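CpuTA1 (Curtobacterium pusillum, PDB 5K3W) is a class IV aminotransferase-family protein, a two-chain assembly in which pyridoxal-5'-phosphate is bound. Local coordinates at residues V220-Q225 with E251-S256. Residues are numbered along the deposited sequence; the frame is centred on the assembly and turned at random.
Sequences VVRTPQ and EYRRIS
Arg222 and Glu251 are paired on neighbouring parallel strands, 220-224 and 250-253, with their side chains side by side on one face of the sheet. Helix 234-245 connects the strands, making a beta-alpha-beta unit, and strand 250-253 is an outermost strand of its sheet within the chain. The backbone ladder alternates. Thr223 N donates to Glu251 O (3.1 Å). Gln225 N donates to Arg253 O (2.9 Å) from above the carbonyl plane. The bonds from Glu251 N to Val221 O and from Arg253 N to Thr223 O are weak.

On the Arg222 side of the sheet, three charged side chains form a salt-bridge network. Arg222 NH2 approaches Glu251 OE1 at 3.4 Å, with guanidinium and carboxylate planes 65° apart. Arg253 NE forms a salt bridge with the other carboxylate oxygen, Glu251 OE2, at 3.0 Å; its hydrogen bond is weak. Bends at chi2 and chi3 (132° and 66°) bring the Arg253 guanidinium back over Arg222. The two groups stack with centres 3.8 Å apart. Glu259, from helix 257-261, pairs with Arg253 NH1.

Apolar contacts flank the ladder. On the helix-facing side, Thr223 CG2 meets Tyr252 CD2 at 3.3 Å. The Tyr252 ring also packs edge-to-face with Phe240, and its OH bonds Gln236. Ile255 CD1 lies against Pro224 CD (4.1 Å).

Glu251 pairs with both stacked arginines and Glu259 with Arg253, which probably balances their charge and favours their close stacking.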
loop_
_atom_site.group_PDB
_atom_site.type_symbol
_atom_site.label_atom_id
_atom_site.label_comp_id
_atom_site.label_asym_id
_atom_site.label_seq_id
_atom_site.Cartn_x
_atom_site.Cartn_y
_atom_site.Cartn_z
ATOM N N VAL A 220 -34.797 -10.375 0.938
ATOM C CA VAL A 220 -33.996 -9.595 1.877
ATOM C C VAL A 220 -32.727 -9.109 1.186
ATOM O O VAL A 220 -32.086 -9.850 0.428
ATOM C CB VAL A 220 -33.653 -10.402 3.139
ATOM C CG1 VAL A 220 -32.842 -9.556 4.085
ATOM C CG2 VAL A 220 -34.916 -10.867 3.812
ATOM N N VAL A 221 -32.372 -7.853 1.438
ATOM C CA VAL A 221 -31.179 -7.240 0.871
ATOM C C VAL A 221 -30.155 -7.149 1.984
ATOM O O VAL A 221 -30.408 -6.504 3.008
ATOM C CB VAL A 221 -31.483 -5.867 0.259
ATOM C CG1 VAL A 221 -30.205 -5.142 -0.127
ATOM C CG2 VAL A 221 -32.398 -6.030 -0.954
ATOM N N ARG A 222 -29.013 -7.818 1.795
ATOM C CA ARG A 222 -27.971 -7.956 2.805
ATOM C C ARG A 222 -26.636 -7.445 2.280
ATOM O O ARG A 222 -26.414 -7.342 1.069
ATOM C CB ARG A 222 -27.786 -9.416 3.234
ATOM C CG ARG A 222 -29.041 -10.169 3.562
ATOM C CD ARG A 222 -28.666 -11.589 3.906
ATOM N NE ARG A 222 -29.508 -12.146 4.954
ATOM C CZ ARG A 222 -30.488 -13.012 4.735
ATOM N NH1 ARG A 222 -30.751 -13.428 3.498
ATOM N NH2 ARG A 222 -31.202 -13.464 5.758
ATOM N N THR A 223 -25.727 -7.167 3.216
ATOM C CA THR A 223 -24.380 -6.704 2.926
ATOM C C THR A 223 -23.499 -7.205 4.062
ATOM O O THR A 223 -23.967 -7.263 5.205
ATOM C CB THR A 223 -24.287 -5.167 2.817
ATOM O OG1 THR A 223 -23.154 -4.804 2.018
ATOM C CG2 THR A 223 -24.118 -4.516 4.200
ATOM N N PRO A 224 -22.247 -7.581 3.794
ATOM C CA PRO A 224 -21.362 -8.000 4.890
ATOM C C PRO A 224 -21.240 -6.902 5.936
ATOM O O PRO A 224 -20.983 -5.741 5.611
ATOM C CB PRO A 224 -20.018 -8.265 4.189
ATOM C CG PRO A 224 -20.362 -8.542 2.752
ATOM C CD PRO A 224 -21.597 -7.686 2.474
ATOM N N GLN A 225 -21.427 -7.271 7.204
ATOM C CA GLN A 225 -21.303 -6.279 8.262
ATOM C C GLN A 225 -19.869 -5.746 8.308
ATOM O O GLN A 225 -18.913 -6.449 7.988
ATOM C CB GLN A 225 -21.748 -6.868 9.602
ATOM C CG GLN A 225 -20.887 -7.985 10.159
ATOM C CD GLN A 225 -21.427 -8.517 11.485
ATOM O OE1 GLN A 225 -22.573 -8.961 11.565
ATOM N NE2 GLN A 225 -20.609 -8.461 12.528
ATOM N N GLU A 251 -30.250 -5.870 5.849
ATOM C CA GLU A 251 -29.601 -6.577 6.942
ATOM C C GLU A 251 -28.090 -6.543 6.767
ATOM O O GLU A 251 -27.584 -6.846 5.679
ATOM C CB GLU A 251 -30.102 -8.020 7.007
ATOM C CG GLU A 251 -29.690 -8.783 8.243
ATOM C CD GLU A 251 -30.177 -10.223 8.210
ATOM O OE1 GLU A 251 -31.191 -10.499 7.521
ATOM O OE2 GLU A 251 -29.539 -11.077 8.867
ATOM N N TYR A 252 -27.389 -6.152 7.833
ATOM C CA TYR A 252 -25.956 -6.349 7.967
ATOM C C TYR A 252 -25.710 -7.659 8.696
ATOM O O TYR A 252 -26.358 -7.941 9.706
ATOM C CB TYR A 252 -25.306 -5.206 8.747
ATOM C CG TYR A 252 -25.446 -3.849 8.099
ATOM C CD1 TYR A 252 -26.565 -3.070 8.328
ATOM C CD2 TYR A 252 -24.457 -3.348 7.250
ATOM C CE1 TYR A 252 -26.704 -1.829 7.731
ATOM C CE2 TYR A 252 -24.583 -2.111 6.656
ATOM C CZ TYR A 252 -25.715 -1.350 6.905
ATOM O OH TYR A 252 -25.873 -0.108 6.337
ATOM N N ARG A 253 -24.768 -8.450 8.199
ATOM C CA ARG A 253 -24.488 -9.726 8.843
ATOM C C ARG A 253 -23.248 -10.346 8.218
ATOM O O ARG A 253 -22.687 -9.832 7.243
ATOM C CB ARG A 253 -25.682 -10.666 8.721
ATOM C CG ARG A 253 -26.073 -10.909 7.296
ATOM C CD ARG A 253 -26.265 -12.386 7.033
ATOM N NE ARG A 253 -27.393 -12.923 7.781
ATOM C CZ ARG A 253 -28.048 -14.023 7.431
ATOM N NH1 ARG A 253 -27.679 -14.688 6.341
ATOM N NH2 ARG A 253 -29.075 -14.451 8.159
ATOM N N ARG A 254 -22.819 -11.452 8.813
ATOM C CA ARG A 254 -21.802 -12.290 8.208
ATOM C C ARG A 254 -22.437 -13.160 7.141
ATOM O O ARG A 254 -23.454 -13.815 7.382
ATOM C CB ARG A 254 -21.120 -13.158 9.249
ATOM C CG ARG A 254 -20.469 -12.341 10.305
ATOM C CD ARG A 254 -19.400 -13.101 11.064
ATOM N NE ARG A 254 -19.006 -12.265 12.185
ATOM C CZ ARG A 254 -19.768 -12.076 13.257
ATOM N NH1 ARG A 254 -20.944 -12.695 13.344
ATOM N NH2 ARG A 254 -19.350 -11.282 14.238
ATOM N N ILE A 255 -21.829 -13.162 5.966
ATOM C CA ILE A 255 -22.323 -13.879 4.809
ATOM C C ILE A 255 -21.214 -14.827 4.376
ATOM O O ILE A 255 -20.188 -14.394 3.838
ATOM C CB ILE A 255 -22.712 -12.909 3.687
ATOM C CG1 ILE A 255 -23.722 -11.892 4.236
ATOM C CG2 ILE A 255 -23.230 -13.657 2.462
ATOM C CD1 ILE A 255 -24.138 -10.820 3.248
ATOM N N SER A 256 -21.392 -16.111 4.638
ATOM C CA SER A 256 -20.402 -17.079 4.183
ATOM C C SER A 256 -20.332 -17.078 2.658
ATOM O O SER A 256 -21.307 -16.761 1.969
ATOM C CB SER A 256 -20.751 -18.478 4.688
ATOM O OG SER A 256 -21.805 -19.035 3.917
#